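Local coordinates for ParB domain protein nuclease (Sulfolobus solfataricus, PDB 5K5D) that probably takes part in DNA segregation as a pNOB8-like archaeal ParB-N protein, and may have nuclease activity, at residues Glu111-Phe116 against Arg193-Leu198; Lys118-Ile123 against Lys178-Glu183. The protein carries 4 engineered substitutions. All coordinates share one frame; numbering follows the deposited sequence.

Contact 1: residues Glu111-Phe116 against Arg193-Leu198; sequences ERLALF and RKMAIL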
# COMPACT_ATOMS: atom_id res chain seq x y z
N GLU B 111 -5.66 1.07 -5.16
CA GLU B 111 -4.62 0.06 -5.33
C GLU B 111 -3.28 0.61 -4.87
O GLU B 111 -2.44 -0.13 -4.35
CB GLU B 111 -4.55 -0.39 -6.79
CG GLU B 111 -5.77 -1.15 -7.25
CD GLU B 111 -5.88 -1.23 -8.76
OE1 GLU B 111 -6.60 -2.12 -9.27
OE2 GLU B 111 -5.26 -0.39 -9.45
N ARG B 112 -3.07 1.91 -5.05
CA ARG B 112 -1.83 2.54 -4.62
C ARG B 112 -1.83 2.75 -3.11
O ARG B 112 -0.78 2.66 -2.46
CB ARG B 112 -1.60 3.87 -5.34
CG ARG B 112 -2.54 4.98 -4.93
CD ARG B 112 -2.09 6.31 -5.52
NE ARG B 112 -1.93 6.24 -6.97
CZ ARG B 112 -1.52 7.25 -7.72
NH1 ARG B 112 -1.23 8.41 -7.16
NH2 ARG B 112 -1.41 7.10 -9.04
N LEU B 113 -3.00 3.02 -2.55
CA LEU B 113 -3.16 3.14 -1.11
C LEU B 113 -2.83 1.81 -0.43
O LEU B 113 -2.18 1.78 0.61
CB LEU B 113 -4.58 3.57 -0.76
CG LEU B 113 -4.84 5.07 -0.64
CD1 LEU B 113 -6.34 5.38 -0.65
CD2 LEU B 113 -4.19 5.62 0.62
N ALA B 114 -3.30 0.72 -1.03
CA ALA B 114 -3.03 -0.61 -0.51
C ALA B 114 -1.54 -0.91 -0.57
O ALA B 114 -0.98 -1.53 0.33
CB ALA B 114 -3.83 -1.66 -1.27
N LEU B 115 -0.89 -0.46 -1.64
CA LEU B 115 0.56 -0.60 -1.76
C LEU B 115 1.25 0.28 -0.73
O LEU B 115 2.20 -0.14 -0.07
CB LEU B 115 1.02 -0.23 -3.17
CG LEU B 115 2.53 -0.14 -3.41
CD1 LEU B 115 3.24 -1.45 -3.10
CD2 LEU B 115 2.82 0.30 -4.84
N PHE B 116 0.76 1.50 -0.60
CA PHE B 116 1.33 2.47 0.33
C PHE B 116 1.37 1.90 1.74
O PHE B 116 2.40 1.95 2.41
CB PHE B 116 0.52 3.76 0.31
CG PHE B 116 1.32 4.97 0.69
CD1 PHE B 116 2.70 4.88 0.85
CD2 PHE B 116 0.71 6.20 0.89
CE1 PHE B 116 3.44 5.99 1.19
CE2 PHE B 116 1.45 7.32 1.24
CZ PHE B 116 2.82 7.21 1.39
N ARG B 193 -2.94 11.85 6.42
CA ARG B 193 -3.32 11.97 7.82
C ARG B 193 -4.57 11.15 8.09
O ARG B 193 -4.68 10.48 9.12
CB ARG B 193 -3.52 13.43 8.20
CG ARG B 193 -3.72 13.65 9.68
CD ARG B 193 -3.80 15.12 10.02
NE ARG B 193 -4.22 15.31 11.40
CZ ARG B 193 -5.49 15.38 11.79
NH1 ARG B 193 -6.46 15.27 10.89
NH2 ARG B 193 -5.79 15.56 13.07
N LYS B 194 -5.51 11.22 7.15
CA LYS B 194 -6.73 10.41 7.22
C LYS B 194 -6.37 8.94 7.23
O LYS B 194 -6.89 8.17 8.04
CB LYS B 194 -7.63 10.70 6.01
CG LYS B 194 -8.41 11.99 6.10
CD LYS B 194 -9.13 12.27 4.79
CE LYS B 194 -9.94 13.56 4.86
NZ LYS B 194 -10.44 13.96 3.52
N MSE B 195 -5.48 8.55 6.32
CA MSE B 195 -5.09 7.15 6.21
C MSE B 195 -4.38 6.69 7.47
O MSE B 195 -4.62 5.60 7.97
CB MSE B 195 -4.21 6.92 4.98
CG MSE B 195 -4.15 5.46 4.55
SE MSE B 195 -2.44 4.59 4.87
CE MSE B 195 -1.48 5.29 3.33
N ALA B 196 -3.50 7.55 7.99
CA ALA B 196 -2.73 7.22 9.19
C ALA B 196 -3.63 7.01 10.40
O ALA B 196 -3.45 6.05 11.16
CB ALA B 196 -1.69 8.30 9.47
N ILE B 197 -4.60 7.90 10.58
CA ILE B 197 -5.54 7.78 11.69
C ILE B 197 -6.39 6.52 11.58
O ILE B 197 -6.62 5.82 12.56
CB ILE B 197 -6.46 9.01 11.78
CG1 ILE B 197 -5.63 10.25 12.11
CG2 ILE B 197 -7.54 8.79 12.83
CD1 ILE B 197 -6.45 11.51 12.27
N LEU B 198 -6.86 6.22 10.37
CA LEU B 198 -7.65 5.02 10.16
C LEU B 198 -6.79 3.78 10.36
O LEU B 198 -7.22 2.81 10.97
CB LEU B 198 -8.26 5.00 8.75
CG LEU B 198 -9.22 6.13 8.37
CD1 LEU B 198 -9.80 5.89 6.99
CD2 LEU B 198 -10.32 6.29 9.40
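Met195, a selenomethionine in this model, reaches across from helix 189-201 and sets its terminal methyl between Leu113 and Phe116 of helix 109-128. All the contact between the two segments is apolar; no hydrogen bond crosses it. The tightest approach is aromatic: Met195 CE lies 3.4 Å from Phe116 CD2, coming at the ring obliquely, and stays within 3.9 Å of Phe116 CB, so the methyl sits on the CD2 flank of the ring, next to its attachment. Phe116 turns its ring off the helix with CG opposite the backbone N (chi1 -153°). The aliphatic half of the contact belongs to Leu113, whose CD2 touches Met195 CE at 3.8 Å and Met195 CG at 3.9 Å as the two side chains run past each other in opposite senses. The bend of Met195 at chi2 (-110°) and chi3 (-80°) brings its methyl back to both partners.

This is helix-helix packing between helix 109-128 and helix 189-201, bridged by one long side chain because the backbones stand well apart: Leu113 CA and Met195 CA are 8.6 Å from each other. Other helices pack on the same side chains. Phe116 also stacks on Trp98 and packs on Leu177 of helix 170-180, while Leu113 meets Val209 of helix 203-210. On helix 189-201 itself, Lys194 pairs with Asp219 in a salt bridge.

Contact 2: residues Lys118-Ile123 against Lys178-Glu183; sequences KIADRI and KELDKE
Leu180 lies against Ile119 and Ala120, packing segment 178-183, on helix 170-180, onto the middle of helix 109-128 in a helix-helix contact. The two backbones come nearest at Ala120 and Leu180, whose CA atoms are 8.1 Å apart, and the leucine side chain spans the distance.

Starting at its root, Leu180 CB is directed toward helix 109-128 and packs against Phe116, one turn before Ala120. At the next bond CG swings to the side opposite the carbonyl carbon (chi1 -74°). From CG the chain forks, and the CD1 branch makes the closest contacts. Leu180 CD1 touches Ile119 CG2 at 3.7 Å, the two side chains meeting at a slant. The same methyl also faces the backbone of the next residue, with Leu180 CD1 4.3 Å from Ala120 CA, and Ala120 CB is a looser neighbour. The CD2 branch stays on the side of Ile119, with Leu180 CD2 4.4 Å from Ile119 CG2; Ile123, one turn further along, approaches only loosely and comes nearest to CD1.

Polar groups hold the surroundings. Asp121 binds Arg199 in a salt bridge and Tyr173 in a hydrogen bond, and Asp181, just after the leucine, accepts backbone N-H groups of Ala186 and Leu187 and pairs with Lys192. Ile119 presents CG2 to Leu180 because that methyl stands anti to the backbone N, while its CG1 branch runs beside that N and carries CD1 away, leaving Ile119 CD1 6.7 Å from Leu180 CD1.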
# COMPACT_ATOMS: atom_id res chain seq x y z
N LYS B 118 1.14 -1.30 2.60
CA LYS B 118 2.01 -2.48 2.61
C LYS B 118 3.45 -2.05 2.79
O LYS B 118 4.21 -2.67 3.53
CB LYS B 118 1.88 -3.28 1.32
CG LYS B 118 0.67 -4.17 1.24
CD LYS B 118 0.68 -4.96 -0.05
CE LYS B 118 -0.66 -5.64 -0.30
NZ LYS B 118 -0.67 -6.35 -1.60
N ILE B 119 3.81 -0.96 2.13
CA ILE B 119 5.15 -0.41 2.24
C ILE B 119 5.39 0.19 3.63
O ILE B 119 6.34 -0.20 4.31
CB ILE B 119 5.41 0.66 1.15
CG1 ILE B 119 5.35 0.01 -0.24
CG2 ILE B 119 6.76 1.32 1.36
CD1 ILE B 119 6.42 -1.05 -0.48
N ALA B 120 4.53 1.10 4.06
CA ALA B 120 4.73 1.80 5.33
C ALA B 120 4.80 0.84 6.52
O ALA B 120 5.58 1.05 7.45
CB ALA B 120 3.64 2.85 5.54
N ASP B 121 3.98 -0.21 6.48
CA ASP B 121 4.01 -1.27 7.48
C ASP B 121 5.36 -1.98 7.52
O ASP B 121 5.83 -2.33 8.60
CB ASP B 121 2.91 -2.30 7.19
CG ASP B 121 1.53 -1.83 7.62
OD1 ASP B 121 1.34 -0.62 7.86
OD2 ASP B 121 0.62 -2.68 7.70
N ARG B 122 5.96 -2.20 6.36
CA ARG B 122 7.26 -2.86 6.29
C ARG B 122 8.33 -1.96 6.90
O ARG B 122 9.13 -2.40 7.72
CB ARG B 122 7.66 -3.18 4.84
CG ARG B 122 6.67 -4.01 4.05
CD ARG B 122 6.32 -5.31 4.75
NE ARG B 122 5.91 -6.34 3.79
CZ ARG B 122 4.70 -6.44 3.26
NH1 ARG B 122 3.75 -5.57 3.58
NH2 ARG B 122 4.43 -7.41 2.40
N ILE B 123 8.32 -0.70 6.48
CA ILE B 123 9.29 0.27 6.96
C ILE B 123 9.20 0.45 8.47
O ILE B 123 10.20 0.69 9.15
CB ILE B 123 9.12 1.64 6.27
CG1 ILE B 123 9.42 1.53 4.77
CG2 ILE B 123 10.00 2.69 6.92
CD1 ILE B 123 10.84 1.16 4.47
N LYS B 178 4.91 10.56 5.09
CA LYS B 178 5.46 11.79 4.54
C LYS B 178 6.84 11.55 3.95
O LYS B 178 7.14 11.99 2.84
CB LYS B 178 5.50 12.91 5.59
CG LYS B 178 4.14 13.53 5.88
CD LYS B 178 4.26 14.77 6.75
CE LYS B 178 4.92 14.46 8.09
NZ LYS B 178 4.95 15.64 9.00
N GLU B 179 7.68 10.82 4.68
CA GLU B 179 9.02 10.49 4.20
C GLU B 179 8.99 9.80 2.84
O GLU B 179 9.85 10.04 2.00
CB GLU B 179 9.74 9.59 5.21
CG GLU B 179 9.99 10.26 6.55
CD GLU B 179 10.49 9.28 7.60
OE1 GLU B 179 10.39 8.06 7.36
OE2 GLU B 179 10.98 9.74 8.65
N LEU B 180 7.99 8.95 2.63
CA LEU B 180 7.86 8.17 1.41
C LEU B 180 7.23 8.96 0.26
O LEU B 180 7.25 8.52 -0.89
CB LEU B 180 7.02 6.92 1.67
CG LEU B 180 7.69 5.80 2.46
CD1 LEU B 180 6.67 4.73 2.82
CD2 LEU B 180 8.83 5.21 1.64
N ASP B 181 6.66 10.12 0.59
CA ASP B 181 5.95 10.92 -0.39
C ASP B 181 5.94 12.38 0.04
O ASP B 181 4.89 12.96 0.30
CB ASP B 181 4.51 10.40 -0.54
CG ASP B 181 3.72 11.16 -1.59
OD1 ASP B 181 4.28 11.49 -2.65
OD2 ASP B 181 2.52 11.43 -1.34
N LYS B 182 7.12 12.98 0.10
CA LYS B 182 7.26 14.35 0.59
C LYS B 182 6.62 15.37 -0.35
O LYS B 182 5.95 16.30 0.10
CB LYS B 182 8.73 14.69 0.83
CG LYS B 182 9.43 13.73 1.77
CD LYS B 182 10.87 14.13 2.04
CE LYS B 182 11.55 13.12 2.95
NZ LYS B 182 12.96 13.50 3.26
N GLU B 183 6.83 15.19 -1.65
CA GLU B 183 6.32 16.12 -2.65
C GLU B 183 4.84 15.88 -2.95
O GLU B 183 4.30 16.43 -3.91
CB GLU B 183 7.16 16.04 -3.92
CG GLU B 183 8.60 16.50 -3.73
CD GLU B 183 9.52 16.05 -4.84
OE1 GLU B 183 9.33 14.93 -5.35
OE2 GLU B 183 10.44 16.82 -5.21

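Overall arrangement
Both contacts use helix 109-128, contact 1 on its first half and contact 2 on its middle, with centres about 10 Å apart. Their partners, helix 170-180 for contact 2 and helix 189-201 for contact 1, are consecutive in the chain, so the order runs 111-116, 118-123, 178-183, 193-198, and the inner pair meets within the span of the outer one. Phe116 joins the two: its CE1 packs on Leu180 CB at 3.7 Å. The long helix thus forms the shared core of a three-helix packing that sits near the middle of the chain and comes after the four-stranded mixed sheet in the sequence.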